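Local coordinates for YrdC-like domain-containing protein (Streptococcus mutans, PDB 3L7V) that is of unknown function but carries a YrdC-like domain and may bind double-stranded RNA and take part in tRNA modification, at residues A[102-107]-A[112-117]; A[150-153]-A[158-161]; A[249-254]-A[260-265]. All coordinates share one frame; numbering follows the deposited sequence.

Contact 1 (A[102-107]-A[112-117]); sequences ELRALA and EIDAFY
R104 and D114 form a side-on salt bridge between two consecutive helices, with two nitrogens of the guanidinium each serving a different carboxylate oxygen. R104 NE donates to D114 OD2 at 3.0 Å (N-H...O angle 159°), and R104 NH2 donates to D114 OD1 at 3.1 Å, with OD1 receiving through its syn lone pair. The pairing is not flat: OD2 is also met on its syn side but by a donor tilted out of the carboxylate plane, and the two planar groups are turned 34° against each other. R104 runs extended from CG to NE, which carries its head across the gap; NH2 has a weak second acceptor in Q118 OE1. The pair ties helix 100-106 to helix 111-123 within the YrdC-like domain, at the outer side of the junction. Deeper in, L103 lays CD2 over the face of the Y117 ring, a CH-pi contact 3.9 Å from the ring centroid and nearly over the ring centre. The bond from CA to CB of L103 points toward helix 111-123. The Y117 hydroxyl is bonded to F161 O on strand 158-163. At the end of helix 100-106, L103 O accepts from both L106 N and A107 N.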
loop_
_atom_site.group_PDB
_atom_site.type_symbol
_atom_site.label_atom_id
_atom_site.label_comp_id
_atom_site.label_asym_id
_atom_site.label_seq_id
_atom_site.Cartn_x
_atom_site.Cartn_y
_atom_site.Cartn_z
ATOM N N GLU A 102 9.861 -2.509 9.723
ATOM C CA GLU A 102 8.693 -1.650 9.971
ATOM C C GLU A 102 7.405 -2.469 10.054
ATOM O O GLU A 102 6.599 -2.279 10.961
ATOM C CB GLU A 102 8.549 -0.544 8.911
ATOM C CG GLU A 102 7.310 0.336 9.123
ATOM C CD GLU A 102 7.111 1.384 8.033
ATOM O OE1 GLU A 102 7.877 1.397 7.042
ATOM O OE2 GLU A 102 6.187 2.209 8.175
ATOM N N LEU A 103 7.214 -3.395 9.117
ATOM C CA LEU A 103 6.051 -4.285 9.192
ATOM C C LEU A 103 5.916 -5.012 10.541
ATOM O O LEU A 103 4.849 -5.000 11.160
ATOM C CB LEU A 103 6.045 -5.292 8.043
ATOM C CG LEU A 103 4.980 -6.383 8.158
ATOM C CD1 LEU A 103 3.606 -5.824 7.818
ATOM C CD2 LEU A 103 5.321 -7.576 7.282
ATOM N N ARG A 104 6.999 -5.629 11.000
ATOM C CA ARG A 104 6.961 -6.406 12.241
ATOM C C ARG A 104 6.802 -5.543 13.495
ATOM O O ARG A 104 6.300 -6.011 14.518
ATOM C CB ARG A 104 8.210 -7.278 12.370
ATOM C CG ARG A 104 8.343 -8.364 11.308
ATOM C CD ARG A 104 9.605 -9.184 11.544
ATOM N NE ARG A 104 9.772 -10.265 10.580
ATOM C CZ ARG A 104 10.822 -10.411 9.777
ATOM N NH1 ARG A 104 11.830 -9.547 9.807
ATOM N NH2 ARG A 104 10.870 -11.441 8.952
ATOM N N ALA A 105 7.219 -4.287 13.415
ATOM C CA ALA A 105 6.991 -3.348 14.515
ATOM C C ALA A 105 5.536 -2.901 14.665
ATOM O O ALA A 105 5.132 -2.513 15.761
ATOM C CB ALA A 105 7.910 -2.112 14.383
ATOM N N LEU A 106 4.758 -2.956 13.577
ATOM C CA LEU A 106 3.419 -2.335 13.528
ATOM C C LEU A 106 2.210 -3.293 13.510
ATOM O O LEU A 106 1.165 -2.999 14.095
ATOM C CB LEU A 106 3.313 -1.387 12.318
ATOM C CG LEU A 106 4.264 -0.190 12.197
ATOM C CD1 LEU A 106 3.833 0.753 11.060
ATOM C CD2 LEU A 106 4.348 0.566 13.507
ATOM N N ALA A 107 2.342 -4.418 12.824
ATOM C CA ALA A 107 1.212 -5.319 12.596
ATOM C C ALA A 107 1.332 -6.626 13.372
ATOM O O ALA A 107 2.431 -7.120 13.565
ATOM C CB ALA A 107 1.065 -5.611 11.083
ATOM N N GLU A 112 3.315 -18.371 9.977
ATOM C CA GLU A 112 2.928 -18.564 8.570
ATOM C C GLU A 112 2.799 -17.226 7.796
ATOM O O GLU A 112 3.307 -17.088 6.685
ATOM C CB GLU A 112 1.616 -19.352 8.466
ATOM C CG GLU A 112 1.740 -20.847 8.753
ATOM C CD GLU A 112 0.395 -21.544 9.017
ATOM O OE1 GLU A 112 -0.528 -20.920 9.599
ATOM O OE2 GLU A 112 0.271 -22.732 8.649
ATOM N N ILE A 113 2.111 -16.248 8.379
ATOM C CA ILE A 113 1.902 -14.970 7.694
ATOM C C ILE A 113 3.233 -14.259 7.487
ATOM O O ILE A 113 3.507 -13.755 6.385
ATOM C CB ILE A 113 0.901 -14.051 8.440
ATOM C CG1 ILE A 113 -0.505 -14.659 8.399
ATOM C CG2 ILE A 113 0.875 -12.665 7.802
ATOM C CD1 ILE A 113 -1.455 -14.143 9.445
ATOM N N ASP A 114 4.057 -14.226 8.540
ATOM C CA ASP A 114 5.408 -13.666 8.456
ATOM C C ASP A 114 6.213 -14.304 7.310
ATOM O O ASP A 114 6.819 -13.595 6.509
ATOM C CB ASP A 114 6.153 -13.828 9.792
ATOM C CG ASP A 114 7.558 -13.160 9.791
ATOM O OD1 ASP A 114 8.229 -13.124 8.736
ATOM O OD2 ASP A 114 8.004 -12.680 10.859
ATOM N N ALA A 115 6.209 -15.638 7.250
ATOM C CA ALA A 115 6.880 -16.406 6.197
ATOM C C ALA A 115 6.307 -16.144 4.791
ATOM O O ALA A 115 7.053 -16.121 3.805
ATOM C CB ALA A 115 6.811 -17.911 6.515
ATOM N N PHE A 116 4.983 -15.998 4.708
ATOM C CA PHE A 116 4.288 -15.621 3.457
ATOM C C PHE A 116 4.817 -14.296 2.877
ATOM O O PHE A 116 5.157 -14.237 1.701
ATOM C CB PHE A 116 2.762 -15.553 3.681
ATOM C CG PHE A 116 1.948 -15.345 2.411
ATOM C CD1 PHE A 116 1.813 -16.365 1.478
ATOM C CD2 PHE A 116 1.285 -14.144 2.178
ATOM C CE1 PHE A 116 1.069 -16.182 0.319
ATOM C CE2 PHE A 116 0.537 -13.952 1.023
ATOM C CZ PHE A 116 0.427 -14.973 0.092
ATOM N N TYR A 117 4.904 -13.258 3.713
ATOM C CA TYR A 117 5.468 -11.956 3.323
ATOM C C TYR A 117 6.957 -11.977 2.914
ATOM O O TYR A 117 7.354 -11.290 1.965
ATOM C CB TYR A 117 5.330 -10.969 4.481
ATOM C CG TYR A 117 4.136 -10.034 4.465
ATOM C CD1 TYR A 117 3.021 -10.287 5.259
ATOM C CD2 TYR A 117 4.150 -8.859 3.706
ATOM C CE1 TYR A 117 1.942 -9.406 5.286
ATOM C CE2 TYR A 117 3.080 -7.976 3.721
ATOM C CZ TYR A 117 1.982 -8.251 4.508
ATOM O OH TYR A 117 0.916 -7.377 4.525
#

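Contact 2 (A[150-153]-A[158-161]); sequences ELMT and TSCF
This is a buried side-chain-to-backbone contact, in which a serine on strand 158-163 of the central mixed sheet donates to a backbone carbonyl of the short, weakly bonded helix 149-152. The evidence is one hydrogen bond: S159 OG donates to M152 O at 2.8 Å. The hydroxyl lies in the carbonyl plane and on a lone pair, with a C=O...OG angle of 144°. S159 turns its CB toward the 150-153 segment, and OG lies anti to its own carbonyl carbon (chi1 -59°), which points the hydroxyl at the M152 backbone. OG is also bonded to W133 NE1, so two polar partners from different parts of the chain fix its position. T153 adds apolar cover, its methyl CG2 lying 3.6 Å from S159 OG. Beside it the two backbones approach directly: T153 CA is 3.4 Å from T158 O, a CA-H...O contact bent to 131° at the hydrogen. The selenomethionine M152, its chain folded at chi2 and chi3, brings CE back to 4.2 Å from S159 OG, so carbon groups from both M152 and T153 border the hydroxyl. T153 OG1 bonds back to E149 O of the helix, and T158 OG1 to D154 OD2 in the connection to the strand. Around this junction W133 touches the side chains of both M152 and T153, while M152 also reaches L78 on helix 75-85. Strand 158-163 itself runs between 94-96 and 127-132, with S159 backbone-bonded to L131 on one neighbour and its side chain touching V95 on the other.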
loop_
_atom_site.group_PDB
_atom_site.type_symbol
_atom_site.label_atom_id
_atom_site.label_comp_id
_atom_site.label_asym_id
_atom_site.label_seq_id
_atom_site.Cartn_x
_atom_site.Cartn_y
_atom_site.Cartn_z
ATOM N N GLU A 150 -8.421 8.032 11.995
ATOM C CA GLU A 150 -9.742 8.153 11.404
ATOM C C GLU A 150 -9.672 7.888 9.893
ATOM O O GLU A 150 -10.614 7.347 9.307
ATOM C CB GLU A 150 -10.319 9.537 11.721
ATOM C CG GLU A 150 -11.594 9.901 10.992
ATOM C CD GLU A 150 -11.912 11.402 11.074
ATOM O OE1 GLU A 150 -12.984 11.814 10.570
ATOM O OE2 GLU A 150 -11.094 12.169 11.637
ATOM N N LEU A 151 -8.545 8.240 9.273
ATOM C CA LEU A 151 -8.413 8.170 7.814
ATOM C C LEU A 151 -7.480 7.062 7.255
ATOM O O LEU A 151 -7.406 6.875 6.041
ATOM C CB LEU A 151 -8.020 9.541 7.235
ATOM C CG LEU A 151 -9.037 10.695 7.268
ATOM C CD1 LEU A 151 -10.398 10.273 6.732
ATOM C CD2 LEU A 151 -9.182 11.232 8.668
HETATM N N MSE A 152 -6.781 6.328 8.118
HETATM C CA MSE A 152 -5.938 5.232 7.632
HETATM C C MSE A 152 -6.088 3.887 8.379
HETATM O O MSE A 152 -5.309 2.964 8.169
HETATM C CB MSE A 152 -4.470 5.666 7.511
HETATM C CG MSE A 152 -3.995 6.693 8.535
HETATM SE SE MSE A 152 -3.703 5.974 10.324
HETATM C CE MSE A 152 -2.822 4.271 9.825
ATOM N N THR A 153 -7.084 3.800 9.256
ATOM C CA THR A 153 -7.577 2.521 9.760
ATOM C C THR A 153 -9.085 2.517 9.562
ATOM O O THR A 153 -9.696 3.577 9.397
ATOM C CB THR A 153 -7.278 2.295 11.270
ATOM O OG1 THR A 153 -8.128 3.121 12.070
ATOM C CG2 THR A 153 -5.829 2.590 11.605
ATOM N N THR A 158 -8.195 -2.186 11.610
ATOM C CA THR A 158 -7.289 -2.863 10.684
ATOM C C THR A 158 -6.773 -1.872 9.639
ATOM O O THR A 158 -7.393 -0.822 9.429
ATOM C CB THR A 158 -7.993 -4.059 9.975
ATOM O OG1 THR A 158 -9.159 -3.604 9.277
ATOM C CG2 THR A 158 -8.420 -5.130 10.988
ATOM N N SER A 159 -5.641 -2.194 9.005
ATOM C CA SER A 159 -5.157 -1.468 7.816
ATOM C C SER A 159 -4.649 -2.440 6.752
ATOM O O SER A 159 -4.450 -3.633 7.040
ATOM C CB SER A 159 -4.022 -0.493 8.159
ATOM O OG SER A 159 -4.397 0.480 9.123
ATOM N N CYS A 160 -4.447 -1.930 5.531
ATOM C CA CYS A 160 -3.769 -2.681 4.470
ATOM C C CYS A 160 -2.277 -2.319 4.430
ATOM O O CYS A 160 -1.931 -1.175 4.127
ATOM C CB CYS A 160 -4.404 -2.405 3.094
ATOM S SG CYS A 160 -3.638 -3.348 1.706
ATOM N N PHE A 161 -1.409 -3.290 4.725
ATOM C CA PHE A 161 0.049 -3.082 4.719
ATOM C C PHE A 161 0.674 -3.613 3.411
ATOM O O PHE A 161 0.516 -4.788 3.082
ATOM C CB PHE A 161 0.706 -3.783 5.933
ATOM C CG PHE A 161 0.371 -3.160 7.274
ATOM C CD1 PHE A 161 1.211 -2.214 7.851
ATOM C CD2 PHE A 161 -0.777 -3.530 7.959
ATOM C CE1 PHE A 161 0.908 -1.649 9.072
ATOM C CE2 PHE A 161 -1.090 -2.961 9.182
ATOM C CZ PHE A 161 -0.245 -2.019 9.741
#

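Contact 3 (A[249-254]-A[260-265]); sequences LIPQQG and VEPCPV
Q253 reaches across to V260, C263 and P264, and its side chain can be followed outward atom by atom. From CB, which points toward the 260-265 segment, chi1 of -69° sets CG anti to the carbonyl carbon. Q253 CG then packs on the isopropyl group of V260, 3.7 Å from V260 CB and slightly farther from V260 CG1, the two side chains sliding past each other in opposite directions. The chain continues extended (chi2 179°), so CD passes V260 at longer range and the amide is delivered beyond it. There the two ends diverge. Q253 OE1 accepts from water 2 at 2.8 Å, and that water is in turn weakly bonded to V260 N. Q253 NE2 lies 3.7 Å from P264 CD and near C263 CB, and donates to water 1 at 3.0 Å as well as to S286 O outside the two segments. Both segments are irregular chain, belonging to the long connection between the sheet strands 239-241 and 265-268; they form the two arms of a loop projecting from the fold and meet without direct hydrogen bonds between them. Water 1 bridges the arms instead, giving its hydrogens to P251 O and to P262 O (2.8 Å for the latter) while accepting from Q253 NE2. I250 and P264 add a buried apolar contact, crossing at about a right angle with I250 CD1 resting 3.7 Å from P264 CD, while I250 CG2 lies beside the C263 carbonyl. The exposed P251 and P262 make another, also crossing at about a right angle, with P251 CD and P262 CD 3.9 Å apart; P262 follows a cis peptide bond. On the far side of the arm, E112 of helix 111-123 accepts the backbone NH groups of Q253 and G254.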
loop_
_atom_site.group_PDB
_atom_site.type_symbol
_atom_site.label_atom_id
_atom_site.label_comp_id
_atom_site.label_asym_id
_atom_site.label_seq_id
_atom_site.Cartn_x
_atom_site.Cartn_y
_atom_site.Cartn_z
ATOM N N LEU A 249 -7.203 -11.500 13.980
ATOM C CA LEU A 249 -6.259 -12.332 13.212
ATOM C C LEU A 249 -6.771 -13.773 12.991
ATOM O O LEU A 249 -7.346 -14.363 13.899
ATOM C CB LEU A 249 -4.894 -12.364 13.927
ATOM C CG LEU A 249 -3.617 -12.818 13.200
ATOM C CD1 LEU A 249 -3.392 -12.013 11.928
ATOM C CD2 LEU A 249 -2.387 -12.721 14.127
ATOM N N ILE A 250 -6.595 -14.314 11.784
ATOM C CA ILE A 250 -6.874 -15.739 11.516
ATOM C C ILE A 250 -5.929 -16.631 12.325
ATOM O O ILE A 250 -4.822 -16.203 12.680
ATOM C CB ILE A 250 -6.689 -16.100 10.020
ATOM C CG1 ILE A 250 -5.234 -15.857 9.600
ATOM C CG2 ILE A 250 -7.696 -15.333 9.133
ATOM C CD1 ILE A 250 -4.876 -16.339 8.209
ATOM N N PRO A 251 -6.356 -17.874 12.622
ATOM C CA PRO A 251 -5.549 -18.846 13.379
ATOM C C PRO A 251 -4.365 -19.408 12.599
ATOM O O PRO A 251 -4.380 -19.390 11.362
ATOM C CB PRO A 251 -6.540 -19.988 13.658
ATOM C CG PRO A 251 -7.886 -19.414 13.444
ATOM C CD PRO A 251 -7.725 -18.357 12.398
ATOM N N GLN A 252 -3.361 -19.896 13.326
ATOM C CA GLN A 252 -2.285 -20.708 12.757
ATOM C C GLN A 252 -2.832 -22.049 12.317
ATOM O O GLN A 252 -3.523 -22.711 13.081
ATOM C CB GLN A 252 -1.188 -20.976 13.795
ATOM C CG GLN A 252 0.038 -20.092 13.701
ATOM C CD GLN A 252 1.029 -20.538 12.631
ATOM O OE1 GLN A 252 1.586 -21.638 12.687
ATOM N NE2 GLN A 252 1.270 -19.666 11.667
ATOM N N GLN A 253 -2.494 -22.462 11.099
ATOM C CA GLN A 253 -2.922 -23.763 10.591
ATOM C C GLN A 253 -1.982 -24.917 10.988
ATOM O O GLN A 253 -2.356 -25.778 11.773
ATOM C CB GLN A 253 -3.143 -23.714 9.064
ATOM C CG GLN A 253 -4.360 -22.866 8.669
ATOM C CD GLN A 253 -4.596 -22.785 7.170
ATOM O OE1 GLN A 253 -4.351 -23.742 6.438
ATOM N NE2 GLN A 253 -5.084 -21.633 6.707
ATOM N N GLY A 254 -0.771 -24.937 10.441
ATOM C CA GLY A 254 0.129 -26.058 10.660
ATOM C C GLY A 254 0.225 -26.900 9.404
ATOM O O GLY A 254 -0.784 -27.179 8.762
ATOM N N VAL A 260 -8.911 -25.840 7.754
ATOM C CA VAL A 260 -8.999 -24.892 8.866
ATOM C C VAL A 260 -9.717 -23.587 8.487
ATOM O O VAL A 260 -9.465 -23.021 7.422
ATOM C CB VAL A 260 -7.609 -24.563 9.421
ATOM C CG1 VAL A 260 -7.690 -23.463 10.493
ATOM C CG2 VAL A 260 -6.966 -25.817 9.979
ATOM N N GLU A 261 -10.618 -23.131 9.358
ATOM C CA GLU A 261 -11.331 -21.859 9.171
ATOM C C GLU A 261 -11.497 -21.142 10.511
ATOM O O GLU A 261 -11.682 -21.800 11.537
ATOM C CB GLU A 261 -12.717 -22.084 8.560
ATOM C CG GLU A 261 -12.760 -22.737 7.186
ATOM C CD GLU A 261 -14.184 -22.787 6.626
ATOM O OE1 GLU A 261 -15.090 -22.234 7.286
ATOM O OE2 GLU A 261 -14.403 -23.367 5.533
ATOM N N PRO A 262 -11.458 -19.792 10.514
ATOM C CA PRO A 262 -11.306 -18.870 9.376
ATOM C C PRO A 262 -9.939 -18.978 8.695
ATOM O O PRO A 262 -8.997 -19.498 9.299
ATOM C CB PRO A 262 -11.451 -17.477 10.021
ATOM C CG PRO A 262 -12.027 -17.711 11.385
ATOM C CD PRO A 262 -11.536 -19.065 11.793
ATOM N N CYS A 263 -9.833 -18.469 7.468
ATOM C CA CYS A 263 -8.626 -18.644 6.653
ATOM C C CYS A 263 -8.354 -17.441 5.740
ATOM O O CYS A 263 -9.211 -16.569 5.593
ATOM C CB CYS A 263 -8.758 -19.929 5.825
ATOM S SG CYS A 263 -10.137 -19.939 4.657
ATOM N N PRO A 264 -7.155 -17.384 5.118
ATOM C CA PRO A 264 -6.831 -16.263 4.214
ATOM C C PRO A 264 -7.846 -16.146 3.073
ATOM O O PRO A 264 -8.314 -17.190 2.620
ATOM C CB PRO A 264 -5.473 -16.656 3.625
ATOM C CG PRO A 264 -4.883 -17.657 4.611
ATOM C CD PRO A 264 -6.036 -18.332 5.289
ATOM N N VAL A 265 -8.164 -14.927 2.609
ATOM C CA VAL A 265 -9.102 -14.748 1.484
ATOM C C VAL A 265 -8.626 -13.728 0.429
ATOM O O VAL A 265 -8.407 -12.563 0.745
ATOM C CB VAL A 265 -10.488 -14.281 1.977
ATOM C CG1 VAL A 265 -11.435 -14.052 0.781
ATOM C CG2 VAL A 265 -11.092 -15.270 2.994
HETATM O O HOH W 1 -6.251 -19.957 8.937
HETATM O O HOH W 2 -5.692 -26.142 6.931
#

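In the fold
Contact 2 is the most buried of the three, contact 1 is half buried beneath a charged outer edge, and contact 3 lies farthest out, its centre about 23 Å from the chain's centre. Their chemistry follows: a single hydroxyl-to-carbonyl bond across the segments, bordered by methyl groups, in contact 2, a salt bridge above an aromatic contact in contact 1, and water bridges with proline packing in contact 3. Contact 1 touches both others. Strand 158-163 links it to contact 2, where F161 packs on L103, L106 and A107, and helix 111-123 links it to the 249-254 arm of contact 3. Contacts 2 and 3 stay apart, nearest atoms about 7 Å.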